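Long-range contacts in gentamicin resistance protein (Enterococcus gallinarum, PDB 3TDW), which phosphorylates the 2''-position of aminoglycoside antibiotics such as gentamicin, preferring GTP over ATP as phosphate donor, and thereby probably confers resistance: residues H194-P199 with I216-D221; L27-R32 with F46-Q51; L56-Q61 with G220-S225. The protein carries 1 engineered substitution. All coordinates share one frame; numbering follows the deposited sequence.

In the fold
Interactions 1 and 3 are buried and end on the same loop: they share G220 and D221, and their centres lie about 10 Å apart. Interaction 2 is a surface contact with its centre about 14 Å from each of the others. Interactions 1 and 2 both touch GDP, 216-221 mainly through two magnesium ions, 27-32 through backbone at the phosphates and L27 at the base. Helix 50-66 serves interaction 2 with its first turn and interaction 3 further along. Chemistry follows place: rings, carboxylates, metals and ordered water in the core site, a salt bridge and a guanidinium-amide stack at the surface, and a lysine gripping backbone carbonyls where helix meets loop.

Interaction 1 of 3, residues H194-P199 with I216-D221; sequences HGDLSP and IIDFGD. With MG (magnesium ion), chain C; MG (magnesium ion), chain D; GDP (guanosine-5'-diphosphate), chain B.
A chi1 of 169° sets CG of H194 opposite its own backbone N, while F219, with chi1 at -78°, turns its ring so that its face meets the ND1 edge of the imidazole. The two make an edge-to-face pair, centroids of the H194 and F219 rings 4.5 Å apart and planes at 57°, with H194 ND1 over the centre of the phenyl face. The next ring atom, H194 CE1, comes to 3.0 Å from I217 O, which lies near the ring plane, and CG2 of I216 packs against the same carbon. One water joins the backbones, 2.8 Å from each of H194 O, D218 O and D221 N. Beyond it the contact becomes acidic. D218 OD2 bridges two magnesium ions at 2.2 and 2.3 Å, its OD1 holding the second as well, and both metals bind GDP phosphate oxygens; H201 completes the first site. D196 OD2 and D221 OD2, 3.5 Å apart, each bond to a water ligand of a different one of these magnesiums. Metal binding by D218 fits the DFG motif of kinase-like enzymes. Direct coordination by one carboxylate, with two neighbours acting through water, implies a polar cleft organised around metal and phosphate.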
loop_
_atom_site.group_PDB
_atom_site.type_symbol
_atom_site.label_atom_id
_atom_site.label_comp_id
_atom_site.label_asym_id
_atom_site.label_seq_id
_atom_site.Cartn_x
_atom_site.Cartn_y
_atom_site.Cartn_z
ATOM N N HIS A 194 -3.524 3.094 5.741
ATOM C CA HIS A 194 -2.850 3.644 4.550
ATOM C C HIS A 194 -3.181 2.801 3.319
ATOM O O HIS A 194 -3.475 3.330 2.226
ATOM C CB HIS A 194 -1.326 3.700 4.800
ATOM C CG HIS A 194 -0.513 4.005 3.577
ATOM N ND1 HIS A 194 0.141 5.210 3.385
ATOM C CD2 HIS A 194 -0.230 3.249 2.491
ATOM C CE1 HIS A 194 0.779 5.183 2.228
ATOM N NE2 HIS A 194 0.567 4.004 1.665
ATOM N N GLY A 195 -3.128 1.482 3.500
ATOM C CA GLY A 195 -3.590 0.553 2.483
ATOM C C GLY A 195 -2.571 0.113 1.449
ATOM O O GLY A 195 -2.853 -0.788 0.641
ATOM N N ASP A 196 -1.413 0.764 1.438
ATOM C CA ASP A 196 -0.335 0.375 0.534
ATOM C C ASP A 196 1.006 0.579 1.228
ATOM O O ASP A 196 1.952 1.137 0.657
ATOM C CB ASP A 196 -0.428 1.191 -0.768
ATOM C CG ASP A 196 -0.031 0.388 -1.993
ATOM O OD1 ASP A 196 0.481 -0.739 -1.825
ATOM O OD2 ASP A 196 -0.221 0.884 -3.125
ATOM N N LEU A 197 1.093 0.107 2.471
ATOM C CA LEU A 197 2.207 0.462 3.330
ATOM C C LEU A 197 3.374 -0.491 3.123
ATOM O O LEU A 197 3.601 -1.394 3.926
ATOM C CB LEU A 197 1.750 0.472 4.785
ATOM C CG LEU A 197 2.641 1.223 5.764
ATOM C CD1 LEU A 197 2.831 2.696 5.318
ATOM C CD2 LEU A 197 2.035 1.138 7.157
ATOM N N SER A 198 4.099 -0.284 2.026
ATOM C CA SER A 198 5.210 -1.141 1.636
ATOM C C SER A 198 6.494 -0.319 1.497
ATOM O O SER A 198 6.446 0.897 1.306
ATOM C CB SER A 198 4.885 -1.784 0.299
ATOM O OG SER A 198 4.702 -0.783 -0.687
ATOM N N PRO A 199 7.655 -0.982 1.574
ATOM C CA PRO A 199 8.897 -0.199 1.515
ATOM C C PRO A 199 9.150 0.526 0.180
ATOM O O PRO A 199 10.055 1.368 0.152
ATOM C CB PRO A 199 9.995 -1.235 1.811
ATOM C CG PRO A 199 9.353 -2.565 1.614
ATOM C CD PRO A 199 7.898 -2.401 1.895
ATOM N N ILE A 216 6.510 9.112 3.815
ATOM C CA ILE A 216 5.731 8.016 3.258
ATOM C C ILE A 216 4.853 8.584 2.158
ATOM O O ILE A 216 4.237 9.634 2.336
ATOM C CB ILE A 216 4.847 7.364 4.327
ATOM C CG1 ILE A 216 5.721 6.641 5.365
ATOM C CG2 ILE A 216 3.854 6.400 3.685
ATOM C CD1 ILE A 216 4.939 6.110 6.532
ATOM N N ILE A 217 4.806 7.902 1.021
ATOM C CA ILE A 217 4.038 8.404 -0.115
ATOM C C ILE A 217 2.858 7.487 -0.476
ATOM O O ILE A 217 2.596 6.497 0.216
ATOM C CB ILE A 217 4.936 8.579 -1.344
ATOM C CG1 ILE A 217 5.614 7.252 -1.701
ATOM C CG2 ILE A 217 5.997 9.659 -1.082
ATOM C CD1 ILE A 217 6.227 7.240 -3.102
ATOM N N ASP A 218 2.152 7.849 -1.553
ATOM C CA ASP A 218 1.073 7.053 -2.158
ATOM C C ASP A 218 -0.047 6.616 -1.229
ATOM O O ASP A 218 -0.098 5.454 -0.795
ATOM C CB ASP A 218 1.612 5.817 -2.881
ATOM C CG ASP A 218 0.585 5.209 -3.818
ATOM O OD1 ASP A 218 -0.502 5.813 -4.007
ATOM O OD2 ASP A 218 0.852 4.134 -4.394
ATOM N N PHE A 219 -0.981 7.525 -0.963
ATOM C CA PHE A 219 -2.090 7.208 -0.065
ATOM C C PHE A 219 -3.349 6.773 -0.832
ATOM O O PHE A 219 -4.431 6.805 -0.279
ATOM C CB PHE A 219 -2.420 8.411 0.834
ATOM C CG PHE A 219 -1.467 8.600 1.991
ATOM C CD1 PHE A 219 -1.896 8.383 3.298
ATOM C CD2 PHE A 219 -0.152 8.990 1.778
ATOM C CE1 PHE A 219 -1.030 8.572 4.375
ATOM C CE2 PHE A 219 0.723 9.170 2.851
ATOM C CZ PHE A 219 0.277 8.959 4.156
ATOM N N GLY A 220 -3.196 6.359 -2.085
ATOM C CA GLY A 220 -4.355 6.078 -2.936
ATOM C C GLY A 220 -5.250 4.938 -2.449
ATOM O O GLY A 220 -6.439 4.855 -2.816
ATOM N N ASP A 221 -4.699 4.045 -1.637
ATOM C CA ASP A 221 -5.507 2.942 -1.106
ATOM C C ASP A 221 -6.032 3.171 0.313
ATOM O O ASP A 221 -6.514 2.233 0.961
ATOM C CB ASP A 221 -4.749 1.613 -1.200
ATOM C CG ASP A 221 -4.765 1.052 -2.612
ATOM O OD1 ASP A 221 -5.871 0.749 -3.117
ATOM O OD2 ASP A 221 -3.681 0.938 -3.220
HETATM MG MG MG C . 2.658 3.325 -5.345
HETATM MG MG MG D . -1.166 4.209 -5.448
HETATM P PB GDP B . 0.958 4.524 -7.825
HETATM O O1B GDP B . 0.683 4.185 -9.266
HETATM O O2B GDP B . 1.595 3.324 -7.188
HETATM O O3B GDP B . -0.278 4.953 -7.128
HETATM O O3A GDP B . 1.998 5.773 -7.840
HETATM P PA GDP B . 2.831 6.384 -6.603
HETATM O O1A GDP B . 2.129 7.458 -5.826
HETATM O O2A GDP B . 3.338 5.271 -5.716
HETATM O "O5'" GDP B . 4.089 7.032 -7.366
HETATM C "C5'" GDP B . 4.784 6.231 -8.317
HETATM C "C4'" GDP B . 6.271 6.216 -7.988
HETATM O "O4'" GDP B . 6.831 7.519 -8.148
HETATM C "C3'" GDP B . 6.572 5.839 -6.547
HETATM O "O3'" GDP B . 6.547 4.419 -6.381
HETATM C "C2'" GDP B . 7.958 6.417 -6.373
HETATM O "O2'" GDP B . 8.879 5.513 -6.988
HETATM C "C1'" GDP B . 7.891 7.691 -7.208
HETATM N N9 GDP B . 7.555 8.823 -6.319
HETATM C C8 GDP B . 6.348 9.399 -6.147
HETATM N N7 GDP B . 6.414 10.416 -5.250
HETATM C C5 GDP B . 7.697 10.473 -4.826
HETATM C C6 GDP B . 8.470 11.330 -3.910
HETATM O O6 GDP B . 7.915 12.242 -3.268
HETATM N N1 GDP B . 9.779 11.070 -3.759
HETATM C C2 GDP B . 10.392 10.091 -4.454
HETATM N N2 GDP B . 11.722 9.893 -4.272
HETATM N N3 GDP B . 9.755 9.286 -5.330
HETATM C C4 GDP B . 8.432 9.433 -5.547
HETATM O O HOH W 1 -2.332 3.789 -0.245
HETATM O O HOH W 2 -2.783 -1.984 -1.783
HETATM O O HOH W 3 1.814 1.241 -5.119
HETATM O O HOH W 4 -1.918 3.116 -3.650
HETATM O O HOH W 5 4.556 2.495 -6.172
HETATM O O HOH W 6 -3.158 5.052 -5.873
HETATM O O HOH W 7 -1.304 2.354 -6.454
#

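Interaction 2 of 3, residues L27-R32 with F46-Q51; sequences LGEGFR and FPKSQQ. With MG (magnesium ion), chain E; GDP (guanosine-5'-diphosphate), chain B.
Charge and backbone meet at K48, whose chain, bent at chi3, carries NZ between E29 and G30. The salt bridge K48 NZ to E29 OE2 is modelled at 2.5 Å, so short that its exact length is doubtful. The same nitrogen donates to G30 O at 2.7 Å, with a C=O...N angle of 171° that puts it almost in line with the carbonyl.

Backbone bonding centres on R32 O. It accepts K48 N at 2.8 Å and also receives a CA-H...O contact from P47 CA at 3.3 Å.

Stacking and metal chemistry involve R32 and Q51. The guanidinium lies over the Q51 amide with planes 27° apart and R32 CZ 3.4 Å from Q51 CD. R32 NE is hydrogen-bonded to E55, which with the amide end of Q51 holds a magnesium ion; a water on that metal sits in the guanidinium plane, 2.9 Å from R32 NH2. Another water links F31 O, R32 NH1 and S49 OG, the serine hydroxyl also capping the helix through G52 N.

Phosphate contacts come from the turn itself: R32 N donates to GDP O1B at 2.9 Å, and G30 CA lies 3.0 Å from that same oxygen. G28 at the end of strand 24-29 and G30 in the turn to antiparallel strand 33-38, lying over the nucleotide, fit the glycine-rich nucleotide-binding loop of the kinase-like N-terminal lobe.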
loop_
_atom_site.group_PDB
_atom_site.type_symbol
_atom_site.label_atom_id
_atom_site.label_comp_id
_atom_site.label_asym_id
_atom_site.label_seq_id
_atom_site.Cartn_x
_atom_site.Cartn_y
_atom_site.Cartn_z
ATOM N N LEU A 27 10.295 9.836 -12.822
ATOM C CA LEU A 27 10.647 9.612 -11.431
ATOM C C LEU A 27 10.238 8.210 -10.997
ATOM O O LEU A 27 10.993 7.522 -10.319
ATOM C CB LEU A 27 9.988 10.660 -10.533
ATOM C CG LEU A 27 10.200 10.428 -9.045
ATOM C CD1 LEU A 27 11.694 10.515 -8.713
ATOM C CD2 LEU A 27 9.395 11.428 -8.212
ATOM N N GLY A 28 9.049 7.792 -11.413
ATOM C CA GLY A 28 8.526 6.493 -11.026
ATOM C C GLY A 28 7.115 6.286 -11.540
ATOM O O GLY A 28 6.470 7.207 -12.063
ATOM N N GLU A 29 6.636 5.057 -11.412
ATOM C CA GLU A 29 5.349 4.704 -11.956
ATOM C C GLU A 29 4.827 3.533 -11.158
ATOM O O GLU A 29 5.594 2.661 -10.770
ATOM C CB GLU A 29 5.538 4.299 -13.422
ATOM C CG GLU A 29 4.284 4.107 -14.223
ATOM C CD GLU A 29 4.585 3.637 -15.640
ATOM O OE1 GLU A 29 5.779 3.499 -15.978
ATOM O OE2 GLU A 29 3.634 3.402 -16.409
ATOM N N GLY A 30 3.520 3.518 -10.922
ATOM C CA GLY A 30 2.853 2.369 -10.354
ATOM C C GLY A 30 1.713 1.941 -11.248
ATOM O O GLY A 30 1.658 2.303 -12.437
ATOM N N PHE A 31 0.784 1.173 -10.691
ATOM C CA PHE A 31 -0.386 0.758 -11.464
ATOM C C PHE A 31 -1.384 1.893 -11.694
ATOM O O PHE A 31 -2.205 1.808 -12.600
ATOM C CB PHE A 31 -1.108 -0.398 -10.767
ATOM C CG PHE A 31 -0.410 -1.724 -10.891
ATOM C CD1 PHE A 31 0.628 -2.056 -10.042
ATOM C CD2 PHE A 31 -0.816 -2.652 -11.836
ATOM C CE1 PHE A 31 1.267 -3.277 -10.147
ATOM C CE2 PHE A 31 -0.181 -3.885 -11.942
ATOM C CZ PHE A 31 0.863 -4.189 -11.101
ATOM N N ARG A 32 -1.329 2.939 -10.868
ATOM C CA ARG A 32 -2.377 3.969 -10.884
ATOM C C ARG A 32 -1.895 5.311 -11.402
ATOM O O ARG A 32 -2.702 6.092 -11.911
ATOM C CB ARG A 32 -2.961 4.179 -9.476
ATOM C CG ARG A 32 -3.620 2.931 -8.880
ATOM C CD ARG A 32 -5.046 2.654 -9.430
ATOM N NE ARG A 32 -5.599 1.529 -8.663
ATOM C CZ ARG A 32 -5.507 0.252 -9.033
ATOM N NH1 ARG A 32 -4.966 -0.073 -10.203
ATOM N NH2 ARG A 32 -5.988 -0.706 -8.245
ATOM N N PHE A 46 0.427 11.923 -12.429
ATOM C CA PHE A 46 -0.689 11.847 -13.369
ATOM C C PHE A 46 -1.360 10.471 -13.346
ATOM O O PHE A 46 -0.733 9.470 -13.677
ATOM C CB PHE A 46 -0.173 12.122 -14.785
ATOM C CG PHE A 46 0.424 13.495 -14.954
ATOM C CD1 PHE A 46 -0.361 14.562 -15.384
ATOM C CD2 PHE A 46 1.766 13.723 -14.670
ATOM C CE1 PHE A 46 0.178 15.826 -15.530
ATOM C CE2 PHE A 46 2.320 14.994 -14.814
ATOM C CZ PHE A 46 1.517 16.046 -15.238
ATOM N N PRO A 47 -2.647 10.419 -12.975
ATOM C CA PRO A 47 -3.377 9.144 -13.024
ATOM C C PRO A 47 -3.344 8.476 -14.403
ATOM O O PRO A 47 -3.409 9.168 -15.439
ATOM C CB PRO A 47 -4.806 9.548 -12.663
ATOM C CG PRO A 47 -4.632 10.745 -11.776
ATOM C CD PRO A 47 -3.432 11.492 -12.340
ATOM N N LYS A 48 -3.262 7.143 -14.397
ATOM C CA LYS A 48 -3.194 6.323 -15.612
ATOM C C LYS A 48 -4.538 5.716 -15.982
ATOM O O LYS A 48 -4.670 5.103 -17.047
ATOM C CB LYS A 48 -2.184 5.186 -15.434
ATOM C CG LYS A 48 -0.757 5.668 -15.165
ATOM C CD LYS A 48 0.128 4.563 -14.615
ATOM C CE LYS A 48 0.608 3.618 -15.698
ATOM N NZ LYS A 48 1.629 2.676 -15.145
ATOM N N SER A 49 -5.525 5.870 -15.106
ATOM C CA SER A 49 -6.815 5.198 -15.262
ATOM C C SER A 49 -7.889 5.936 -14.486
ATOM O O SER A 49 -7.580 6.789 -13.644
ATOM C CB SER A 49 -6.731 3.766 -14.729
ATOM O OG SER A 49 -6.530 3.773 -13.314
ATOM N N GLN A 50 -9.150 5.612 -14.755
ATOM C CA GLN A 50 -10.208 6.239 -13.992
ATOM C C GLN A 50 -10.043 5.868 -12.516
ATOM O O GLN A 50 -10.245 6.705 -11.630
ATOM C CB GLN A 50 -11.598 5.856 -14.498
ATOM C CG GLN A 50 -12.711 6.664 -13.833
ATOM C CD GLN A 50 -12.561 8.159 -14.049
ATOM O OE1 GLN A 50 -12.260 8.608 -15.156
ATOM N NE2 GLN A 50 -12.757 8.940 -12.986
ATOM N N GLN A 51 -9.643 4.628 -12.247
ATOM C CA GLN A 51 -9.436 4.240 -10.852
ATOM C C GLN A 51 -8.357 5.100 -10.175
ATOM O O GLN A 51 -8.527 5.558 -9.041
ATOM C CB GLN A 51 -9.083 2.759 -10.733
ATOM C CG GLN A 51 -9.056 2.325 -9.287
ATOM C CD GLN A 51 -8.866 0.823 -9.089
ATOM O OE1 GLN A 51 -8.725 0.049 -10.039
ATOM N NE2 GLN A 51 -8.858 0.413 -7.847
HETATM MG MG MG E . -8.696 1.171 -5.859
HETATM P PB GDP B . 0.958 4.524 -7.825
HETATM O O1B GDP B . 0.683 4.185 -9.266
HETATM O O2B GDP B . 1.595 3.324 -7.188
HETATM O O3B GDP B . -0.278 4.953 -7.128
HETATM O O3A GDP B . 1.998 5.773 -7.840
HETATM P PA GDP B . 2.831 6.384 -6.603
HETATM O O1A GDP B . 2.129 7.458 -5.826
HETATM O O2A GDP B . 3.338 5.271 -5.716
HETATM O "O5'" GDP B . 4.089 7.032 -7.366
HETATM C "C5'" GDP B . 4.784 6.231 -8.317
HETATM C "C4'" GDP B . 6.271 6.216 -7.988
HETATM O "O4'" GDP B . 6.831 7.519 -8.148
HETATM C "C3'" GDP B . 6.572 5.839 -6.547
HETATM O "O3'" GDP B . 6.547 4.419 -6.381
HETATM C "C2'" GDP B . 7.958 6.417 -6.373
HETATM O "O2'" GDP B . 8.879 5.513 -6.988
HETATM C "C1'" GDP B . 7.891 7.691 -7.208
HETATM N N9 GDP B . 7.555 8.823 -6.319
HETATM C C8 GDP B . 6.348 9.399 -6.147
HETATM N N7 GDP B . 6.414 10.416 -5.250
HETATM C C5 GDP B . 7.697 10.473 -4.826
HETATM C C6 GDP B . 8.470 11.330 -3.910
HETATM O O6 GDP B . 7.915 12.242 -3.268
HETATM N N1 GDP B . 9.779 11.070 -3.759
HETATM C C2 GDP B . 10.392 10.091 -4.454
HETATM N N2 GDP B . 11.722 9.893 -4.272
HETATM N N3 GDP B . 9.755 9.286 -5.330
HETATM C C4 GDP B . 8.432 9.433 -5.547
HETATM O O HOH W 8 -4.887 1.681 -12.731
HETATM O O HOH W 9 -6.964 -0.216 -5.547
HETATM O O HOH W 10 -8.500 1.827 -3.808
HETATM O O HOH W 11 -10.060 -0.493 -5.326
#

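Interaction 3 of 3, residues L56-Q61 with G220-S225; sequences LNKEIQ and GDAAIS
K58 leaves helix 50-66 with its CB directed at the loop, and its chain runs on to G220 and A222. CG is anti to the backbone N, after which an unusual chi2 of -103° and further bends at chi3 and chi4 curl the chain so that its end turns toward the loop. CD then rests 4.0 Å from A222 CB, an apolar touch. CE passes 3.2 Å from G220 O, and NZ finishes between two carbonyls. It donates to A222 O at 2.9 Å, in the carbonyl plane and on a lone pair (C=O...N 132°), and to G220 O at 2.8 Å, from 61° out of the plane. Beside it, E59 covers the glycine, its CD 3.5 Å from G220 CA, while its carboxylate is occupied by a salt bridge to R45 and a weak hydrogen bond from F219 N; R45 also binds GDP, consistent with the lysine-glutamate pair of protein kinases. K58 NZ stays 6.1 Å from D221 OD1, and the lysine grips the loop through backbone oxygens rather than the acid. A buried ammonium thus probably draws its compensation from carbonyl dipoles, tying the helix to the glycine of the DFG motif and to A222 just after it.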
loop_
_atom_site.group_PDB
_atom_site.type_symbol
_atom_site.label_atom_id
_atom_site.label_comp_id
_atom_site.label_asym_id
_atom_site.label_seq_id
_atom_site.Cartn_x
_atom_site.Cartn_y
_atom_site.Cartn_z
ATOM N N LEU A 56 -6.994 9.408 -6.495
ATOM C CA LEU A 56 -6.419 10.745 -6.296
ATOM C C LEU A 56 -7.427 11.745 -5.700
ATOM O O LEU A 56 -7.070 12.584 -4.860
ATOM C CB LEU A 56 -5.839 11.276 -7.613
ATOM C CG LEU A 56 -5.256 12.685 -7.559
ATOM C CD1 LEU A 56 -4.115 12.775 -6.538
ATOM C CD2 LEU A 56 -4.771 13.110 -8.947
ATOM N N ASN A 57 -8.689 11.693 -6.138
ATOM C CA ASN A 57 -9.676 12.623 -5.589
ATOM C C ASN A 57 -9.834 12.416 -4.083
ATOM O O ASN A 57 -9.992 13.372 -3.329
ATOM C CB ASN A 57 -11.025 12.515 -6.311
ATOM C CG ASN A 57 -11.094 13.397 -7.565
ATOM O OD1 ASN A 57 -11.554 12.950 -8.615
ATOM N ND2 ASN A 57 -10.640 14.648 -7.454
ATOM N N LYS A 58 -9.751 11.157 -3.650
ATOM C CA LYS A 58 -9.748 10.822 -2.228
ATOM C C LYS A 58 -8.505 11.407 -1.546
ATOM O O LYS A 58 -8.604 12.026 -0.491
ATOM C CB LYS A 58 -9.786 9.295 -2.049
ATOM C CG LYS A 58 -9.762 8.798 -0.592
ATOM C CD LYS A 58 -8.392 8.274 -0.191
ATOM C CE LYS A 58 -7.822 7.240 -1.168
ATOM N NZ LYS A 58 -8.430 5.883 -1.127
ATOM N N GLU A 59 -7.333 11.228 -2.153
ATOM C CA GLU A 59 -6.106 11.755 -1.543
ATOM C C GLU A 59 -6.122 13.272 -1.428
ATOM O O GLU A 59 -5.606 13.832 -0.462
ATOM C CB GLU A 59 -4.850 11.315 -2.299
ATOM C CG GLU A 59 -4.614 9.804 -2.347
ATOM C CD GLU A 59 -3.363 9.456 -3.137
ATOM O OE1 GLU A 59 -3.460 9.249 -4.370
ATOM O OE2 GLU A 59 -2.280 9.416 -2.524
ATOM N N ILE A 60 -6.705 13.937 -2.421
ATOM C CA ILE A 60 -6.778 15.394 -2.407
ATOM C C ILE A 60 -7.529 15.895 -1.176
ATOM O O ILE A 60 -7.169 16.923 -0.589
ATOM C CB ILE A 60 -7.421 15.913 -3.703
ATOM C CG1 ILE A 60 -6.429 15.763 -4.857
ATOM C CG2 ILE A 60 -7.832 17.397 -3.565
ATOM C CD1 ILE A 60 -7.016 16.057 -6.233
ATOM N N GLN A 61 -8.559 15.155 -0.773
ATOM C CA GLN A 61 -9.362 15.513 0.394
ATOM C C GLN A 61 -8.730 15.056 1.702
ATOM O O GLN A 61 -8.860 15.711 2.733
ATOM C CB GLN A 61 -10.769 14.907 0.281
ATOM C CG GLN A 61 -11.574 15.377 -0.931
ATOM C CD GLN A 61 -12.964 14.764 -0.956
ATOM O OE1 GLN A 61 -13.207 13.761 -1.634
ATOM N NE2 GLN A 61 -13.883 15.355 -0.196
ATOM N N GLY A 220 -3.196 6.359 -2.085
ATOM C CA GLY A 220 -4.355 6.078 -2.936
ATOM C C GLY A 220 -5.250 4.938 -2.449
ATOM O O GLY A 220 -6.439 4.855 -2.816
ATOM N N ASP A 221 -4.699 4.045 -1.637
ATOM C CA ASP A 221 -5.507 2.942 -1.106
ATOM C C ASP A 221 -6.032 3.171 0.313
ATOM O O ASP A 221 -6.514 2.233 0.961
ATOM C CB ASP A 221 -4.749 1.613 -1.200
ATOM C CG ASP A 221 -4.765 1.052 -2.612
ATOM O OD1 ASP A 221 -5.871 0.749 -3.117
ATOM O OD2 ASP A 221 -3.681 0.938 -3.220
ATOM N N ALA A 222 -5.979 4.418 0.788
ATOM C CA ALA A 222 -6.445 4.674 2.154
ATOM C C ALA A 222 -7.890 4.245 2.293
ATOM O O ALA A 222 -8.687 4.446 1.387
ATOM C CB ALA A 222 -6.293 6.142 2.514
ATOM N N ALA A 223 -8.237 3.661 3.430
ATOM C CA ALA A 223 -9.581 3.114 3.597
ATOM C C ALA A 223 -9.884 2.993 5.067
ATOM O O ALA A 223 -8.970 3.048 5.888
ATOM C CB ALA A 223 -9.678 1.747 2.952
ATOM N N ILE A 224 -11.161 2.816 5.387
ATOM C CA ILE A 224 -11.552 2.402 6.728
ATOM C C ILE A 224 -11.694 0.881 6.713
ATOM O O ILE A 224 -12.515 0.334 5.971
ATOM C CB ILE A 224 -12.904 3.011 7.126
ATOM C CG1 ILE A 224 -12.886 4.539 6.960
ATOM C CG2 ILE A 224 -13.260 2.601 8.560
ATOM C CD1 ILE A 224 -11.786 5.204 7.730
ATOM N N SER A 225 -10.876 0.186 7.496
ATOM C CA SER A 225 -10.865 -1.274 7.446
ATOM C C SER A 225 -10.292 -1.829 8.745
ATOM O O SER A 225 -10.237 -1.129 9.753
ATOM C CB SER A 225 -10.053 -1.758 6.235
ATOM O OG SER A 225 -10.312 -3.121 5.930
#